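Local atomic coordinates of cellulase (Bacteroides salanitronis, PDB entry 6WQY), a protein that probably hydrolyses beta-1,4-glucan chains such as cellulose, as a broad-specificity endoglucanase of glycoside hydrolase family 5 subfamily 4. Residues Val75-Thr80 against Leu113-Asn118; Ala151-Ile156 against Leu167-Met172. All blocks are in the same frame, centred on the assembly; numbering follows the deposited sequence.

Interaction 1: residues Val75-Thr80 against Leu113-Asn118; sequences VRIPVT and LNAIIN
Val75 and Ile77 bind the strand 114-118 through a short parallel ladder of backbone hydrogen bonds. Val75 N donates to Asn114 O at 2.9 Å. Val75 O accepts from Ile116 N, also at 2.9 Å. Ile77 N then donates to Ile116 O at 2.7 Å, so Ile116 is held through both its N-H and its carbonyl. Asn118 N has no partner in the model; the Asn118 side chain bridges instead. With chi1 at 76° its CG tucks in over the backbone, between N and C, and OD1 reaches Val79 N at 2.9 Å. That bond is nearly straight, 165° at the hydrogen.

These are the second and third strands of the TIM barrel, and helix 95-110 joins them in a right-handed beta-alpha-beta crossover. Along each strand, side chains alternate between the helix layer and the barrel interior.

Val75, Ile77, Ala115 and Ile117 face the helices. Ile77 CD1 lies 4.1 Å from Ala115 CB, and Ile77 CB is the same distance from Ile117 CG2. At the start of the pair, Val75 CG2 meets Leu113 CD1 at 3.9 Å, beside helix 61-70.

Arg76 and Ile116 face the interior. The extended Arg76 chain passes Ile116 CB with its CG. Asn118 ND2 lies over one face of the guanidinium, 3.5 Å from Arg76 NH2, and the two planes are 80° apart. Both nitrogens are donors and do not bond each other. Glu170 OE2 receives both, and Glu309 and Asn36 hold Arg76 NH1.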
ATOM      1  N   VAL A  75       6.451  -3.562  -6.385  1.00  8.68           N
ATOM      2  CA  VAL A  75       6.491  -4.009  -4.995  1.00  8.33           C
ATOM      3  C   VAL A  75       6.290  -2.826  -4.071  1.00  8.65           C
ATOM      4  O   VAL A  75       7.014  -1.824  -4.166  1.00 10.61           O
ATOM      5  CB  VAL A  75       7.824  -4.705  -4.671  1.00  8.95           C
ATOM      6  CG1 VAL A  75       7.873  -5.123  -3.224  1.00 10.51           C
ATOM      7  CG2 VAL A  75       8.010  -5.906  -5.566  1.00 11.62           C
ATOM      8  N   ARG A  76       5.363  -2.964  -3.124  1.00  7.71           N
ATOM      9  CA  ARG A  76       5.238  -2.015  -2.029  1.00  7.85           C
ATOM     10  C   ARG A  76       6.068  -2.526  -0.870  1.00  7.60           C
ATOM     11  O   ARG A  76       5.974  -3.701  -0.485  1.00  8.22           O
ATOM     12  CB  ARG A  76       3.772  -1.841  -1.648  1.00  7.77           C
ATOM     13  CG  ARG A  76       3.507  -0.857  -0.510  1.00  8.23           C
ATOM     14  CD  ARG A  76       2.047  -0.477  -0.478  1.00  7.64           C
ATOM     15  NE  ARG A  76       1.614   0.379   0.617  1.00  7.93           N
ATOM     16  CZ  ARG A  76       1.118  -0.041   1.773  1.00  7.13           C
ATOM     17  NH1 ARG A  76       1.109  -1.324   2.098  1.00  7.86           N
ATOM     18  NH2 ARG A  76       0.629   0.863   2.612  1.00  8.22           N
ATOM     19  N   ILE A  77       6.906  -1.640  -0.347  1.00  7.66           N
ATOM     20  CA  ILE A  77       7.860  -1.910   0.718  1.00  8.22           C
ATOM     21  C   ILE A  77       7.416  -1.057   1.904  1.00  7.61           C
ATOM     22  O   ILE A  77       7.862   0.094   2.065  1.00  8.49           O
ATOM     23  CB  ILE A  77       9.288  -1.534   0.277  1.00  8.56           C
ATOM     24  CG1 ILE A  77       9.712  -2.293  -0.986  1.00  9.57           C
ATOM     25  CG2 ILE A  77      10.274  -1.784   1.415  1.00  8.87           C
ATOM     26  CD1 ILE A  77      10.885  -1.671  -1.715  1.00 11.33           C
ATOM     27  N   PRO A  78       6.539  -1.565   2.761  1.00  7.85           N
ATOM     28  CA  PRO A  78       6.182  -0.820   3.973  1.00  8.17           C
ATOM     29  C   PRO A  78       7.413  -0.673   4.850  1.00  7.56           C
ATOM     30  O   PRO A  78       8.172  -1.630   5.036  1.00  8.71           O
ATOM     31  CB  PRO A  78       5.108  -1.688   4.629  1.00 10.15           C
ATOM     32  CG  PRO A  78       5.105  -2.962   3.948  1.00 13.13           C
ATOM     33  CD  PRO A  78       5.808  -2.833   2.643  1.00  7.97           C
ATOM     34  N   VAL A  79       7.598   0.524   5.422  1.00  7.43           N
ATOM     35  CA  VAL A  79       8.747   0.781   6.287  1.00  7.71           C
ATOM     36  C   VAL A  79       8.248   1.441   7.568  1.00  7.59           C
ATOM     37  O   VAL A  79       7.672   2.533   7.523  1.00  7.66           O
ATOM     38  CB  VAL A  79       9.808   1.686   5.636  1.00  8.01           C
ATOM     39  CG1 VAL A  79      10.981   1.863   6.605  1.00  8.51           C
ATOM     40  CG2 VAL A  79      10.284   1.121   4.314  1.00  9.04           C
ATOM     41  N   THR A  80       8.498   0.786   8.698  1.00  7.88           N
ATOM     42  CA  THR A  80       8.311   1.379  10.013  1.00  7.88           C
ATOM     43  C   THR A  80       9.636   1.978  10.458  1.00  7.79           C
ATOM     44  O   THR A  80      10.685   1.334  10.342  1.00  8.76           O
ATOM     45  CB  THR A  80       7.827   0.314  10.989  1.00  8.22           C
ATOM     46  OG1 THR A  80       6.515  -0.079  10.579  1.00  7.99           O
ATOM     47  CG2 THR A  80       7.789   0.818  12.424  1.00  9.35           C
ATOM     48  N   LEU A 113      11.583  -3.962 -11.268  1.00 10.50           N
ATOM     49  CA  LEU A 113      10.288  -3.729 -10.653  1.00 10.19           C
ATOM     50  C   LEU A 113      10.149  -2.265 -10.262  1.00 10.11           C
ATOM     51  O   LEU A 113      11.135  -1.593  -9.936  1.00 11.72           O
ATOM     52  CB  LEU A 113      10.153  -4.601  -9.405  1.00 10.24           C
ATOM     53  CG  LEU A 113      10.232  -6.107  -9.646  1.00 10.96           C
ATOM     54  CD1 LEU A 113      10.540  -6.855  -8.368  1.00 12.62           C
ATOM     55  CD2 LEU A 113       8.925  -6.604 -10.249  1.00 13.23           C
ATOM     56  N   ASN A 114       8.912  -1.771 -10.270  1.00  9.66           N
ATOM     57  CA  ASN A 114       8.625  -0.513  -9.598  1.00  9.37           C
ATOM     58  C   ASN A 114       8.596  -0.763  -8.090  1.00  9.62           C
ATOM     59  O   ASN A 114       8.419  -1.900  -7.647  1.00  9.57           O
ATOM     60  CB  ASN A 114       7.282   0.056 -10.026  1.00 10.57           C
ATOM     61  CG  ASN A 114       7.182   0.263 -11.511  1.00 11.93           C
ATOM     62  OD1 ASN A 114       8.073   0.822 -12.146  1.00 11.93           O
ATOM     63  ND2 ASN A 114       6.065  -0.182 -12.075  1.00 13.72           N
ATOM     64  N   ALA A 115       8.764   0.293  -7.296  1.00  9.51           N
ATOM     65  CA  ALA A 115       8.819   0.172  -5.845  1.00  9.44           C
ATOM     66  C   ALA A 115       8.103   1.333  -5.189  1.00  8.88           C
ATOM     67  O   ALA A 115       8.221   2.472  -5.650  1.00  9.99           O
ATOM     68  CB  ALA A 115      10.273   0.139  -5.362  1.00 10.97           C
ATOM     69  N   ILE A 116       7.404   1.053  -4.089  1.00  8.31           N
ATOM     70  CA  ILE A 116       6.793   2.083  -3.254  1.00  8.07           C
ATOM     71  C   ILE A 116       7.413   1.957  -1.868  1.00  8.16           C
ATOM     72  O   ILE A 116       7.470   0.850  -1.335  1.00  9.42           O
ATOM     73  CB  ILE A 116       5.268   1.895  -3.134  1.00  8.40           C
ATOM     74  CG1 ILE A 116       4.589   1.867  -4.507  1.00  9.83           C
ATOM     75  CG2 ILE A 116       4.673   2.993  -2.246  1.00  9.70           C
ATOM     76  CD1 ILE A 116       3.097   1.594  -4.441  1.00 10.81           C
ATOM     77  N   ILE A 117       7.845   3.070  -1.264  1.00  7.92           N
ATOM     78  CA  ILE A 117       8.242   3.083   0.147  1.00  8.26           C
ATOM     79  C   ILE A 117       7.338   4.076   0.876  1.00  7.38           C
ATOM     80  O   ILE A 117       6.824   5.023   0.279  1.00  8.49           O
ATOM     81  CB  ILE A 117       9.729   3.425   0.362  1.00  8.52           C
ATOM     82  CG1 ILE A 117      10.113   4.768  -0.256  1.00  9.42           C
ATOM     83  CG2 ILE A 117      10.606   2.292  -0.174  1.00  9.93           C
ATOM     84  CD1 ILE A 117      11.534   5.204   0.038  1.00 10.53           C
ATOM     85  N   ASN A 118       7.175   3.878   2.188  1.00  7.58           N
ATOM     86  CA  ASN A 118       6.239   4.705   2.945  1.00  7.63           C
ATOM     87  C   ASN A 118       6.751   4.928   4.373  1.00  7.64           C
ATOM     88  O   ASN A 118       7.888   4.603   4.724  1.00  8.24           O
ATOM     89  CB  ASN A 118       4.821   4.099   2.920  1.00  8.19           C
ATOM     90  CG  ASN A 118       4.675   2.896   3.837  1.00  7.94           C
ATOM     91  OD1 ASN A 118       5.645   2.465   4.470  1.00  8.04           O
ATOM     92  ND2 ASN A 118       3.475   2.351   3.902  1.00  8.25           N
TER

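Interaction 2: residues Ala151-Ile156 against Leu167-Met172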
ATOM      1  N   ALA A 151      10.552  16.638   8.012  1.00  9.51           N
ATOM      2  CA  ALA A 151      11.977  16.368   8.190  1.00  9.98           C
ATOM      3  C   ALA A 151      12.321  14.955   7.733  1.00  9.65           C
ATOM      4  O   ALA A 151      13.347  14.740   7.077  1.00 10.68           O
ATOM      5  CB  ALA A 151      12.381  16.570   9.647  1.00 10.77           C
ATOM      6  N   MET A 152      11.491  13.974   8.077  1.00  9.08           N
ATOM      7  CA  MET A 152      11.738  12.608   7.639  1.00  9.23           C
ATOM      8  C   MET A 152      11.668  12.500   6.129  1.00  8.97           C
ATOM      9  O   MET A 152      12.558  11.923   5.498  1.00  9.58           O
ATOM     10  CB  MET A 152      10.750  11.649   8.302  1.00  9.38           C
ATOM     11  CG  MET A 152      11.004  11.434   9.791  1.00  9.59           C
ATOM     12  SD  MET A 152       9.756  10.398  10.562  1.00  9.99           S
ATOM     13  CE  MET A 152      10.039   8.824   9.758  1.00 11.46           C
ATOM     14  N   TRP A 153      10.611  13.044   5.523  1.00  8.86           N
ATOM     15  CA  TRP A 153      10.462  12.933   4.078  1.00  9.15           C
ATOM     16  C   TRP A 153      11.539  13.713   3.340  1.00 10.07           C
ATOM     17  O   TRP A 153      11.943  13.293   2.251  1.00 10.17           O
ATOM     18  CB  TRP A 153       9.047  13.305   3.630  1.00  9.54           C
ATOM     19  CG  TRP A 153       8.127  12.130   3.727  1.00  9.13           C
ATOM     20  CD1 TRP A 153       7.042  11.970   4.548  1.00  9.65           C
ATOM     21  CD2 TRP A 153       8.242  10.913   2.978  1.00  8.75           C
ATOM     22  NE1 TRP A 153       6.475  10.720   4.342  1.00  9.13           N
ATOM     23  CE2 TRP A 153       7.191  10.063   3.375  1.00  8.58           C
ATOM     24  CE3 TRP A 153       9.120  10.468   1.988  1.00  8.98           C
ATOM     25  CZ2 TRP A 153       7.017   8.799   2.846  1.00  9.35           C
ATOM     26  CZ3 TRP A 153       8.936   9.207   1.454  1.00  9.34           C
ATOM     27  CH2 TRP A 153       7.902   8.383   1.894  1.00  9.93           C
ATOM     28  N   THR A 154      12.038  14.823   3.898  1.00  9.61           N
ATOM     29  CA  THR A 154      13.173  15.504   3.271  1.00 10.07           C
ATOM     30  C   THR A 154      14.378  14.574   3.199  1.00 10.07           C
ATOM     31  O   THR A 154      15.033  14.452   2.157  1.00 10.13           O
ATOM     32  CB  THR A 154      13.517  16.786   4.044  1.00 10.38           C
ATOM     33  OG1 THR A 154      12.425  17.707   3.953  1.00 11.07           O
ATOM     34  CG2 THR A 154      14.761  17.450   3.490  1.00 11.27           C
ATOM     35  N   GLN A 155      14.679  13.900   4.311  1.00  9.80           N
ATOM     36  CA  GLN A 155      15.816  12.985   4.333  1.00  9.90           C
ATOM     37  C   GLN A 155      15.607  11.797   3.403  1.00 10.10           C
ATOM     38  O   GLN A 155      16.547  11.369   2.711  1.00 10.30           O
ATOM     39  CB  GLN A 155      16.064  12.500   5.755  1.00 10.58           C
ATOM     40  CG  GLN A 155      16.610  13.543   6.692  1.00 10.64           C
ATOM     41  CD  GLN A 155      16.552  13.059   8.114  1.00 10.77           C
ATOM     42  OE1 GLN A 155      17.413  12.293   8.550  1.00 12.28           O
ATOM     43  NE2 GLN A 155      15.531  13.470   8.835  1.00 11.13           N
ATOM     44  N   ILE A 156      14.407  11.218   3.395  1.00  9.38           N
ATOM     45  CA  ILE A 156      14.150  10.074   2.520  1.00  9.34           C
ATOM     46  C   ILE A 156      14.256  10.501   1.063  1.00  9.98           C
ATOM     47  O   ILE A 156      14.919   9.848   0.243  1.00 10.26           O
ATOM     48  CB  ILE A 156      12.780   9.456   2.846  1.00  9.32           C
ATOM     49  CG1 ILE A 156      12.754   8.899   4.270  1.00 10.03           C
ATOM     50  CG2 ILE A 156      12.439   8.385   1.826  1.00  9.89           C
ATOM     51  CD1 ILE A 156      11.334   8.681   4.804  1.00 10.62           C
ATOM     52  N   LEU A 167      10.492   4.480  -8.673  1.00  9.56           N
ATOM     53  CA  LEU A 167      10.353   4.608  -7.227  1.00  8.88           C
ATOM     54  C   LEU A 167       9.294   5.647  -6.899  1.00  8.58           C
ATOM     55  O   LEU A 167       9.376   6.807  -7.332  1.00  9.55           O
ATOM     56  CB  LEU A 167      11.693   4.981  -6.607  1.00  9.50           C
ATOM     57  CG  LEU A 167      11.677   5.170  -5.087  1.00  9.49           C
ATOM     58  CD1 LEU A 167      11.258   3.908  -4.337  1.00  9.99           C
ATOM     59  CD2 LEU A 167      13.072   5.620  -4.629  1.00 11.03           C
ATOM     60  N   VAL A 168       8.315   5.205  -6.109  1.00  8.82           N
ATOM     61  CA  VAL A 168       7.189   5.998  -5.624  1.00  8.41           C
ATOM     62  C   VAL A 168       7.339   6.186  -4.119  1.00  8.27           C
ATOM     63  O   VAL A 168       7.739   5.257  -3.411  1.00  8.72           O
ATOM     64  CB  VAL A 168       5.881   5.230  -5.914  1.00  8.33           C
ATOM     65  CG1 VAL A 168       4.661   5.902  -5.294  1.00  9.36           C
ATOM     66  CG2 VAL A 168       5.684   5.024  -7.403  1.00 10.10           C
ATOM     67  N   PHE A 169       7.001   7.381  -3.626  1.00  8.26           N
ATOM     68  CA  PHE A 169       6.894   7.619  -2.187  1.00  8.51           C
ATOM     69  C   PHE A 169       5.410   7.692  -1.815  1.00  7.89           C
ATOM     70  O   PHE A 169       4.662   8.442  -2.452  1.00  8.82           O
ATOM     71  CB  PHE A 169       7.535   8.956  -1.779  1.00  8.63           C
ATOM     72  CG  PHE A 169       8.999   9.118  -2.140  1.00  9.16           C
ATOM     73  CD1 PHE A 169       9.866   8.052  -2.322  1.00  9.48           C
ATOM     74  CD2 PHE A 169       9.491  10.408  -2.274  1.00  9.59           C
ATOM     75  CE1 PHE A 169      11.199   8.275  -2.641  1.00 10.71           C
ATOM     76  CE2 PHE A 169      10.816  10.634  -2.593  1.00 11.01           C
ATOM     77  CZ  PHE A 169      11.676   9.570  -2.772  1.00 10.90           C
ATOM     78  N   GLU A 170       5.008   6.962  -0.768  1.00  7.60           N
ATOM     79  CA  GLU A 170       3.649   6.974  -0.222  1.00  7.69           C
ATOM     80  C   GLU A 170       3.713   7.603   1.169  1.00  7.60           C
ATOM     81  O   GLU A 170       4.456   7.135   2.027  1.00  7.97           O
ATOM     82  CB  GLU A 170       3.128   5.541  -0.156  1.00  8.06           C
ATOM     83  CG  GLU A 170       1.802   5.373   0.545  1.00  8.18           C
ATOM     84  CD  GLU A 170       1.462   3.909   0.724  1.00  7.82           C
ATOM     85  OE1 GLU A 170       1.118   3.238  -0.302  1.00  8.35           O
ATOM     86  OE2 GLU A 170       1.565   3.406   1.860  1.00  8.63           O
ATOM     87  N   ALA A 171       2.928   8.661   1.390  1.00  7.96           N
ATOM     88  CA  ALA A 171       3.135   9.556   2.526  1.00  8.40           C
ATOM     89  C   ALA A 171       3.112   8.829   3.858  1.00  7.82           C
ATOM     90  O   ALA A 171       3.915   9.133   4.751  1.00  8.56           O
ATOM     91  CB  ALA A 171       2.021  10.595   2.523  1.00  9.02           C
ATOM     92  N   MET A 172       2.125   7.947   4.033  1.00  7.46           N
ATOM     93  CA  MET A 172       1.852   7.240   5.282  1.00  7.89           C
ATOM     94  C   MET A 172       0.881   6.125   4.940  1.00  7.48           C
ATOM     95  O   MET A 172       0.497   5.951   3.776  1.00  8.41           O
ATOM     96  CB  MET A 172       1.356   8.174   6.376  1.00  9.36           C
ATOM     97  CG  MET A 172       0.102   8.908   6.081  1.00  9.84           C
ATOM     98  SD  MET A 172      -0.061  10.407   7.096  1.00 10.85           S
ATOM     99  CE  MET A 172       0.943  11.519   6.106  1.00 12.25           C
TER
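Trp153 and Phe169 meet where residues 151-156, part of helix 139-159, run almost antiparallel to strand 167-170 (174°), the two short axes approaching to 11.2 Å. Side chains bridge that distance. The Trp153 indole reaches from the helix to the strand end. Its NE1 donates to Ala171 O at 3.0 Å. The oxygen sits at the ring edge and uses a lone pair in the carbonyl plane, although the bond is bent to 148° at the hydrogen.

Further round the ring, Trp153 CZ2 comes to 3.2 Å from Glu170 O. Trp153 CZ3 packs on Phe169 CB at 3.5 Å. The two side chains run past one another from opposite ends, and the indole six-membered ring and the Phe169 ring are tilted 35° apart. Ile156 CD1, from the same helix, lies over the rim of one indole face. Phe203 of helix 191-209 meets the same tryptophan edge-to-face.

This is the helix-to-strand layer of the TIM barrel, outside the ring of strands. The buried indole N-H has its acceptor in Ala171 O. That bond, together with the packing on Phe169, probably helps to set the rotation of the indole. It probably also steadies the backbone just after Glu170, whose carboxylate points into the barrel toward Arg76 and Tyr306.

Overall arrangement
From the N terminus, after helix 24-31, strand 34-37 and helix 61-70, the chain forms strand 74-77, turns out through helix 95-110 and returns as strand 114-118. Interaction 1 closes that loop of 32 residues. The chain then builds helix 139-159 and comes back into the barrel as strand 167-170. Interaction 2 closes this shorter loop of 10 residues. The two loops follow in series; they neither nest nor cross. The centres of interactions 1 and 2 lie about 11 Å apart. Strands 114-118 and 167-170 are neighbours, so the sheet runs on from one contact to the other. Interaction 1 joins strand to strand, whereas interaction 2 joins the sheet to its outer helix layer.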